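Local coordinates for protein SnoK (Streptomyces nogalater, PDB 5EPA) that acts as a non-heme iron, 2-oxoglutarate-dependent carbocyclase in the biosynthesis of nogalamycin, at residues A52-C57 with V232-G237; E58-K63 with S117-K122; H79-A82 with Q86-P89. One frame throughout, in Å; residues are numbered along the deposited sequence.

Contact 1: A52-C57 with V232-G237; sequences AFRAAC and VRMAHG. With AKG (2-oxoglutaric acid), chain H.
Cys57 and Met234 meet where helix 47-64 lies across the seven-stranded antiparallel sheet of the double-stranded beta-helix (cupin) fold, the framework of the phytanoyl-CoA dioxygenase family. Helix segment 52-57 runs almost at right angles to strand 233-237, at 92°, with the two axes 10.2 Å apart. The close-packed part is small and rich in sulfur. CB of Cys57 rests 3.7 Å from SD of Met234, whose chain leaves the strand with CG anti to the backbone N and stays extended to the sulfur before turning at its methyl group. From the same cysteine the thiol meets His236, two positions further along the strand: SG of Cys57 lies 3.5 Å from ND1 of His236 and approaches the ring obliquely, 66° off its normal. The far nitrogen, NE2, is hydrogen-bonded to OG of Ser117 on the neighbouring strand 112-122, a bond that helps to fix the ring's rotation, and Leu94 of helix 92-95 also touches this imidazole. Looser packing marks the Arg54 side, which is partly exposed. Here CG of Arg54 merely passes SD of Met234 at 4.2 Å, while the fully extended chain carries the guanidinium onward to a salt bridge with Glu58, one turn along the same helix. Alternation along the strand separates two environments: Met234 and His236 face the helix, whereas Arg233 is directed away from it and binds 2-oxoglutarate, the cosubstrate. The ligand carboxylate carbon C5 lies in the plane of the Arg233 guanidinium, at its edge. NH1 of Arg233 donates to O4 of 2-oxoglutarate at 3.1 Å and 161°, and NH2 of Arg233 reaches O3 of the ligand at 2.6 Å.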
loop_
_atom_site.group_PDB
_atom_site.type_symbol
_atom_site.label_atom_id
_atom_site.label_comp_id
_atom_site.label_asym_id
_atom_site.label_seq_id
_atom_site.Cartn_x
_atom_site.Cartn_y
_atom_site.Cartn_z
ATOM N N ALA A 52 -4.881 -7.346 -18.057
ATOM C CA ALA A 52 -6.255 -6.811 -17.952
ATOM C C ALA A 52 -6.349 -5.729 -16.872
ATOM O O ALA A 52 -6.936 -4.687 -17.089
ATOM C CB ALA A 52 -7.255 -7.917 -17.659
ATOM N N PHE A 53 -5.706 -5.954 -15.731
ATOM C CA PHE A 53 -5.760 -4.972 -14.652
ATOM C C PHE A 53 -4.950 -3.741 -15.007
ATOM O O PHE A 53 -5.369 -2.615 -14.719
ATOM C CB PHE A 53 -5.319 -5.563 -13.311
ATOM C CG PHE A 53 -6.318 -6.484 -12.715
ATOM C CD1 PHE A 53 -7.635 -6.106 -12.601
ATOM C CD2 PHE A 53 -5.964 -7.733 -12.288
ATOM C CE1 PHE A 53 -8.600 -6.986 -12.102
ATOM C CE2 PHE A 53 -6.918 -8.614 -11.766
ATOM C CZ PHE A 53 -8.238 -8.236 -11.681
ATOM N N ARG A 54 -3.796 -3.928 -15.637
ATOM C CA ARG A 54 -3.014 -2.767 -16.063
ATOM C C ARG A 54 -3.807 -1.899 -17.065
ATOM O O ARG A 54 -3.784 -0.682 -16.987
ATOM C CB ARG A 54 -1.705 -3.179 -16.694
ATOM C CG ARG A 54 -0.884 -1.996 -17.128
ATOM C CD ARG A 54 0.481 -2.426 -17.632
ATOM N NE ARG A 54 1.240 -1.240 -18.060
ATOM C CZ ARG A 54 2.469 -1.286 -18.570
ATOM N NH1 ARG A 54 3.105 -2.462 -18.703
ATOM N NH2 ARG A 54 3.080 -0.167 -18.927
ATOM N N ALA A 55 -4.484 -2.538 -18.004
ATOM C CA ALA A 55 -5.270 -1.815 -18.996
ATOM C C ALA A 55 -6.396 -1.002 -18.354
ATOM O O ALA A 55 -6.666 0.123 -18.749
ATOM C CB ALA A 55 -5.850 -2.769 -20.060
ATOM N N ALA A 56 -7.061 -1.603 -17.387
ATOM C CA ALA A 56 -8.137 -0.920 -16.632
ATOM C C ALA A 56 -7.607 0.270 -15.860
ATOM O O ALA A 56 -8.194 1.334 -15.882
ATOM C CB ALA A 56 -8.796 -1.886 -15.685
ATOM N N CYS A 57 -6.452 0.107 -15.237
ATOM C CA CYS A 57 -5.796 1.232 -14.586
ATOM C C CYS A 57 -5.422 2.329 -15.565
ATOM O O CYS A 57 -5.528 3.503 -15.237
ATOM C CB CYS A 57 -4.555 0.771 -13.802
ATOM S SG CYS A 57 -4.986 -0.242 -12.365
ATOM N N VAL A 232 8.283 2.805 -17.431
ATOM C CA VAL A 232 7.331 3.163 -16.430
ATOM C C VAL A 232 7.223 2.052 -15.378
ATOM O O VAL A 232 7.226 0.878 -15.699
ATOM C CB VAL A 232 5.917 3.396 -17.069
ATOM C CG1 VAL A 232 4.912 3.663 -15.960
ATOM C CG2 VAL A 232 5.896 4.582 -18.007
ATOM N N ARG A 233 7.057 2.442 -14.134
ATOM C CA ARG A 233 6.661 1.484 -13.075
ATOM C C ARG A 233 5.215 1.679 -12.698
ATOM O O ARG A 233 4.804 2.797 -12.398
ATOM C CB ARG A 233 7.458 1.715 -11.791
ATOM C CG ARG A 233 7.107 0.721 -10.727
ATOM C CD ARG A 233 7.387 1.256 -9.336
ATOM N NE ARG A 233 6.211 1.896 -8.805
ATOM C CZ ARG A 233 6.116 2.494 -7.621
ATOM N NH1 ARG A 233 7.137 2.588 -6.752
ATOM N NH2 ARG A 233 4.953 3.038 -7.317
ATOM N N MET A 234 4.440 0.610 -12.648
ATOM C CA MET A 234 3.070 0.729 -12.137
ATOM C C MET A 234 2.819 -0.325 -11.101
ATOM O O MET A 234 2.921 -1.511 -11.376
ATOM C CB MET A 234 2.003 0.616 -13.231
ATOM C CG MET A 234 0.595 0.753 -12.650
ATOM S SD MET A 234 -0.841 0.487 -13.746
ATOM C CE MET A 234 -0.587 1.782 -14.946
ATOM N N ALA A 235 2.430 0.125 -9.910
ATOM C CA ALA A 235 1.850 -0.770 -8.933
ATOM C C ALA A 235 0.418 -0.337 -8.596
ATOM O O ALA A 235 -0.007 0.782 -8.917
ATOM C CB ALA A 235 2.698 -0.804 -7.673
ATOM N N HIS A 236 -0.298 -1.226 -7.906
ATOM C CA HIS A 236 -1.600 -0.921 -7.359
ATOM C C HIS A 236 -1.573 -1.244 -5.883
ATOM O O HIS A 236 -1.380 -2.386 -5.497
ATOM C CB HIS A 236 -2.708 -1.725 -8.042
ATOM C CG HIS A 236 -4.062 -1.097 -7.929
ATOM N ND1 HIS A 236 -4.554 -0.234 -8.873
ATOM C CD2 HIS A 236 -4.977 -1.127 -6.938
ATOM C CE1 HIS A 236 -5.732 0.224 -8.491
ATOM N NE2 HIS A 236 -6.018 -0.314 -7.321
ATOM N N GLY A 237 -1.775 -0.231 -5.048
ATOM C CA GLY A 237 -1.711 -0.406 -3.616
ATOM C C GLY A 237 -3.112 -0.545 -3.074
ATOM O O GLY A 237 -3.937 0.318 -3.288
HETATM C C1 AKG H . 2.427 2.144 -0.017
HETATM O O1 AKG H . 1.933 1.260 -0.762
HETATM O O2 AKG H . 2.121 2.357 1.187
HETATM C C2 AKG H . 3.434 3.057 -0.551
HETATM O O5 AKG H . 3.851 3.868 0.262
HETATM C C3 AKG H . 3.891 2.970 -1.985
HETATM C C4 AKG H . 4.787 4.106 -2.488
HETATM C C5 AKG H . 5.224 3.839 -3.941
HETATM O O3 AKG H . 4.552 3.083 -4.714
HETATM O O4 AKG H . 6.249 4.368 -4.379
#

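Contact 2: E58-K63 with S117-K122; sequences EEVLEK and SDILVK. With AKG (2-oxoglutaric acid), chain H.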
loop_
_atom_site.group_PDB
_atom_site.type_symbol
_atom_site.label_atom_id
_atom_site.label_comp_id
_atom_site.label_asym_id
_atom_site.label_seq_id
_atom_site.Cartn_x
_atom_site.Cartn_y
_atom_site.Cartn_z
ATOM N N GLU A 58 -4.967 1.963 -16.767
ATOM C CA GLU A 58 -4.666 2.952 -17.805
ATOM C C GLU A 58 -5.948 3.718 -18.187
ATOM O O GLU A 58 -5.903 4.930 -18.389
ATOM C CB GLU A 58 -3.984 2.309 -19.031
ATOM C CG GLU A 58 -2.479 2.018 -18.827
ATOM C CD GLU A 58 -1.911 0.950 -19.776
ATOM O OE1 GLU A 58 -2.621 0.468 -20.718
ATOM O OE2 GLU A 58 -0.712 0.605 -19.584
ATOM N N GLU A 59 -7.074 3.022 -18.270
ATOM C CA GLU A 59 -8.332 3.680 -18.552
ATOM C C GLU A 59 -8.700 4.678 -17.445
ATOM O O GLU A 59 -9.114 5.804 -17.735
ATOM C CB GLU A 59 -9.468 2.674 -18.748
ATOM C CG GLU A 59 -9.366 1.883 -20.055
ATOM C CD GLU A 59 -10.334 0.721 -20.116
ATOM O OE1 GLU A 59 -11.543 0.941 -19.913
ATOM O OE2 GLU A 59 -9.884 -0.428 -20.319
ATOM N N VAL A 60 -8.500 4.292 -16.191
ATOM C CA VAL A 60 -8.770 5.206 -15.091
ATOM C C VAL A 60 -7.858 6.471 -15.150
ATOM O O VAL A 60 -8.321 7.596 -15.009
ATOM C CB VAL A 60 -8.584 4.507 -13.763
ATOM C CG1 VAL A 60 -8.653 5.494 -12.629
ATOM C CG2 VAL A 60 -9.609 3.419 -13.592
ATOM N N LEU A 61 -6.572 6.272 -15.405
ATOM C CA LEU A 61 -5.669 7.395 -15.536
ATOM C C LEU A 61 -6.150 8.364 -16.625
ATOM O O LEU A 61 -6.060 9.561 -16.469
ATOM C CB LEU A 61 -4.239 6.925 -15.822
ATOM C CG LEU A 61 -3.498 6.271 -14.639
ATOM C CD1 LEU A 61 -2.354 5.411 -15.135
ATOM C CD2 LEU A 61 -3.017 7.318 -13.653
ATOM N N GLU A 62 -6.569 7.825 -17.743
ATOM C CA GLU A 62 -6.985 8.653 -18.861
ATOM C C GLU A 62 -8.249 9.439 -18.508
ATOM O O GLU A 62 -8.362 10.613 -18.792
ATOM C CB GLU A 62 -7.151 7.800 -20.140
ATOM C CG GLU A 62 -7.658 8.607 -21.329
ATOM C CD GLU A 62 -9.172 8.699 -21.564
ATOM O OE1 GLU A 62 -10.002 8.287 -20.711
ATOM O OE2 GLU A 62 -9.549 9.245 -22.642
ATOM N N LYS A 63 -9.175 8.780 -17.849
ATOM C CA LYS A 63 -10.490 9.343 -17.548
ATOM C C LYS A 63 -10.492 10.334 -16.370
ATOM O O LYS A 63 -11.068 11.409 -16.439
ATOM C CB LYS A 63 -11.429 8.201 -17.189
ATOM C CG LYS A 63 -12.842 8.725 -16.930
ATOM C CD LYS A 63 -13.909 7.641 -16.794
ATOM C CE LYS A 63 -15.048 8.177 -15.933
ATOM N NZ LYS A 63 -16.250 7.341 -16.058
ATOM N N SER A 117 -7.892 1.999 -2.546
ATOM C CA SER A 117 -6.757 1.589 -3.348
ATOM C C SER A 117 -6.214 2.769 -4.110
ATOM O O SER A 117 -6.931 3.770 -4.314
ATOM C CB SER A 117 -7.138 0.437 -4.282
ATOM O OG SER A 117 -7.779 0.864 -5.467
ATOM N N ASP A 118 -4.984 2.631 -4.574
ATOM C CA ASP A 118 -4.371 3.666 -5.372
ATOM C C ASP A 118 -3.653 3.084 -6.574
ATOM O O ASP A 118 -2.985 2.056 -6.465
ATOM C CB ASP A 118 -3.314 4.417 -4.579
ATOM C CG ASP A 118 -3.905 5.293 -3.510
ATOM O OD1 ASP A 118 -4.281 4.762 -2.451
ATOM O OD2 ASP A 118 -3.970 6.527 -3.711
ATOM N N ILE A 119 -3.752 3.773 -7.699
ATOM C CA ILE A 119 -2.867 3.509 -8.801
ATOM C C ILE A 119 -1.582 4.257 -8.492
ATOM O O ILE A 119 -1.609 5.443 -8.140
ATOM C CB ILE A 119 -3.475 3.989 -10.092
ATOM C CG1 ILE A 119 -4.623 3.070 -10.522
ATOM C CG2 ILE A 119 -2.420 3.989 -11.188
ATOM C CD1 ILE A 119 -5.553 3.729 -11.529
ATOM N N LEU A 120 -0.442 3.564 -8.574
ATOM C CA LEU A 120 0.858 4.136 -8.111
ATOM C C LEU A 120 1.937 4.023 -9.177
ATOM O O LEU A 120 2.549 2.962 -9.373
ATOM C CB LEU A 120 1.335 3.427 -6.839
ATOM C CG LEU A 120 0.401 3.525 -5.630
ATOM C CD1 LEU A 120 0.752 2.378 -4.678
ATOM C CD2 LEU A 120 0.471 4.872 -4.936
ATOM N N VAL A 121 2.145 5.127 -9.885
ATOM C CA VAL A 121 2.977 5.142 -11.107
ATOM C C VAL A 121 4.231 5.944 -10.872
ATOM O O VAL A 121 4.168 7.029 -10.273
ATOM C CB VAL A 121 2.211 5.763 -12.296
ATOM C CG1 VAL A 121 3.139 6.131 -13.437
ATOM C CG2 VAL A 121 1.179 4.786 -12.829
ATOM N N LYS A 122 5.364 5.421 -11.323
ATOM C CA LYS A 122 6.608 6.211 -11.355
ATOM C C LYS A 122 7.149 6.282 -12.782
ATOM O O LYS A 122 7.511 5.264 -13.330
ATOM C CB LYS A 122 7.706 5.644 -10.425
ATOM C CG LYS A 122 7.530 5.953 -8.933
ATOM C CD LYS A 122 8.763 5.493 -8.144
ATOM C CE LYS A 122 8.617 5.653 -6.622
ATOM N NZ LYS A 122 9.009 7.001 -6.162
HETATM C C1 AKG H . 2.427 2.144 -0.017
HETATM O O1 AKG H . 1.933 1.260 -0.762
HETATM O O2 AKG H . 2.121 2.357 1.187
HETATM C C2 AKG H . 3.434 3.057 -0.551
HETATM O O5 AKG H . 3.851 3.868 0.262
HETATM C C3 AKG H . 3.891 2.970 -1.985
HETATM C C4 AKG H . 4.787 4.106 -2.488
HETATM C C5 AKG H . 5.224 3.839 -3.941
HETATM O O3 AKG H . 4.552 3.083 -4.714
HETATM O O4 AKG H . 6.249 4.368 -4.379
#
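Ile119 is the knob of this contact, rising from strand 112-122 towards the sheet-facing side of helix 47-64 and touching two consecutive helical residues, Val60 and Leu61. Its two branches divide the work. With CG1 anti to the carbonyl carbon (chi1 -73°), the longer arm ends in CD1, which sits 3.7 Å from CG1 of Val60 and nearly as close to that residue's CB. The shorter arm, CG2, fits into the fork of Leu61, 4.2 Å from CD2 of Leu61 and equally distant from CD1 of the same leucine. The leucine fork thus straddles one methyl group, and its CD1 also spans to CG2 of Val121 at 4.3 Å, two residues further along the strand. Val60 and Leu61 both touch Val81 of strand 76-81 as well, and Leu61 touches Met234 of strand 233-242, so the hydrophobic ridge of the helix rests over three neighbouring strands. Helix and strand cross nearly perpendicularly, at 88°, which limits the overlap to a few branched side chains. This is a helix covering the outer face of the major sheet of a cupin-type beta-sandwich. The inner face of the same strand belongs to the pocket: CD1 of Leu120 lies 3.9 Å from O3 of 2-oxoglutarate, and CE of Lys122 is 3.5 Å from O4. NZ of Lys122 is hydrogen-bonded to OG1 of Thr130, which is in turn hydrogen-bonded to 2-oxoglutarate. Across the helix-strand interface no hydrogen bond forms; apolar, buried side chains imply cohesion by shape and exclusion of water, while Lys122 carries its amine to the cosubstrate side.

Contact 3: H79-A82 with Q86-P89; sequences HYVA and QKHP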
loop_
_atom_site.group_PDB
_atom_site.type_symbol
_atom_site.label_atom_id
_atom_site.label_comp_id
_atom_site.label_asym_id
_atom_site.label_seq_id
_atom_site.Cartn_x
_atom_site.Cartn_y
_atom_site.Cartn_z
ATOM N N HIS A 79 2.932 9.409 -9.244
ATOM C CA HIS A 79 1.640 9.849 -9.848
ATOM C C HIS A 79 0.593 8.881 -9.382
ATOM O O HIS A 79 0.808 7.660 -9.485
ATOM C CB HIS A 79 1.660 9.862 -11.356
ATOM C CG HIS A 79 2.302 11.070 -11.928
ATOM N ND1 HIS A 79 3.196 11.009 -12.969
ATOM C CD2 HIS A 79 2.203 12.377 -11.598
ATOM C CE1 HIS A 79 3.628 12.228 -13.259
ATOM N NE2 HIS A 79 3.019 13.079 -12.452
ATOM N N TYR A 80 -0.531 9.388 -8.873
ATOM C CA TYR A 80 -1.528 8.487 -8.341
ATOM C C TYR A 80 -2.965 8.845 -8.688
ATOM O O TYR A 80 -3.264 9.967 -9.069
ATOM C CB TYR A 80 -1.385 8.367 -6.822
ATOM C CG TYR A 80 -1.813 9.591 -6.054
ATOM C CD1 TYR A 80 -0.932 10.601 -5.781
ATOM C CD2 TYR A 80 -3.101 9.690 -5.526
ATOM C CE1 TYR A 80 -1.313 11.722 -5.032
ATOM C CE2 TYR A 80 -3.490 10.809 -4.777
ATOM C CZ TYR A 80 -2.585 11.821 -4.544
ATOM O OH TYR A 80 -2.952 12.912 -3.825
ATOM N N VAL A 81 -3.836 7.848 -8.550
ATOM C CA VAL A 81 -5.279 8.044 -8.506
ATOM C C VAL A 81 -5.784 7.369 -7.249
ATOM O O VAL A 81 -5.550 6.187 -7.059
ATOM C CB VAL A 81 -5.994 7.440 -9.690
ATOM C CG1 VAL A 81 -7.527 7.608 -9.544
ATOM C CG2 VAL A 81 -5.525 8.093 -10.966
ATOM N N ALA A 82 -6.421 8.138 -6.363
ATOM C CA ALA A 82 -6.907 7.614 -5.081
ATOM C C ALA A 82 -8.329 7.025 -5.238
ATOM O O ALA A 82 -9.015 7.295 -6.205
ATOM C CB ALA A 82 -6.922 8.720 -4.057
ATOM N N GLN A 86 -12.766 2.098 -7.090
ATOM C CA GLN A 86 -14.182 2.523 -7.189
ATOM C C GLN A 86 -14.436 3.110 -8.538
ATOM O O GLN A 86 -15.583 3.360 -8.890
ATOM C CB GLN A 86 -14.506 3.594 -6.151
ATOM C CG GLN A 86 -14.416 3.152 -4.711
ATOM C CD GLN A 86 -14.555 4.291 -3.707
ATOM O OE1 GLN A 86 -15.066 5.375 -4.030
ATOM N NE2 GLN A 86 -14.108 4.057 -2.473
ATOM N N LYS A 87 -13.379 3.375 -9.300
ATOM C CA LYS A 87 -13.493 4.212 -10.511
ATOM C C LYS A 87 -13.445 3.426 -11.813
ATOM O O LYS A 87 -13.459 4.001 -12.897
ATOM C CB LYS A 87 -12.436 5.312 -10.474
ATOM C CG LYS A 87 -12.815 6.365 -9.449
ATOM C CD LYS A 87 -11.674 7.222 -8.980
ATOM C CE LYS A 87 -12.143 8.088 -7.811
ATOM N NZ LYS A 87 -11.024 8.964 -7.359
ATOM N N HIS A 88 -13.424 2.104 -11.700
ATOM C CA HIS A 88 -13.567 1.242 -12.855
ATOM C C HIS A 88 -14.283 -0.023 -12.377
ATOM O O HIS A 88 -13.916 -0.600 -11.365
ATOM C CB HIS A 88 -12.198 0.911 -13.420
ATOM C CG HIS A 88 -12.242 0.354 -14.809
ATOM N ND1 HIS A 88 -12.731 -0.901 -15.086
ATOM C CD2 HIS A 88 -11.868 0.881 -16.000
ATOM C CE1 HIS A 88 -12.657 -1.127 -16.387
ATOM N NE2 HIS A 88 -12.133 -0.063 -16.964
ATOM N N PRO A 89 -15.329 -0.446 -13.077
ATOM C CA PRO A 89 -16.041 -1.692 -12.731
ATOM C C PRO A 89 -15.121 -2.920 -12.500
ATOM O O PRO A 89 -15.353 -3.667 -11.571
ATOM C CB PRO A 89 -16.926 -1.946 -13.944
ATOM C CG PRO A 89 -17.070 -0.610 -14.604
ATOM C CD PRO A 89 -15.838 0.186 -14.297
#
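Val81 of strand 76-81 and the next residue, Ala82, receive the long side chain of Lys87 from the loop that follows. Ahead of them, His79 and Tyr80 tie the segment into the sheet: the backbone of His79 pairs with Val121, and Tyr80 pairs with Glu67 on the other side. At Val81, CG1 lies 4.2 Å from CD of Lys87, a methyl group against the middle of the aliphatic chain. The same valine pairs through its backbone with Ile119. Strand 76-81 is the last but one on this side of the major antiparallel sheet of the cupin fold; from it the chain heads towards helix 92-95. Ala82 contributes its backbone: NZ of Lys87 donates to O of Ala82 at 2.9 Å. The ammonium reaches the oxygen from off the carbonyl plane, tilted by 32°, with a C=O...N angle of 148°. An extended chain beyond CG lets Lys87 span the gap, and its CE also lies 3.6 Å from O of Ala82. Lys87 touches Glu64 of helix 47-64 as well, while the next residue, His88, is hydrogen-bonded through NE2 to OE1 of Glu59.

Helix 47-64 carries the first segments of contacts 1 and 2 in succession, 52-57 and then 58-63, over the neighbouring strands 233-242 and 112-122; the first segment of contact 3 lies on strand 76-81, next in the same antiparallel sheet. The centres lie about 7 Å (contacts 1 and 2), about 6 Å (2 and 3) and about 10 Å (1 and 3) apart, forming a compact patch. Along the chain they are nested: contact 3 falls within the loop closed by contact 2, which falls within that of contact 1. Contacts 1 and 2 both border 2-oxoglutarate, so the helix backs two strands of its pocket; contact 3 stands away from the iron and cosubstrate sites.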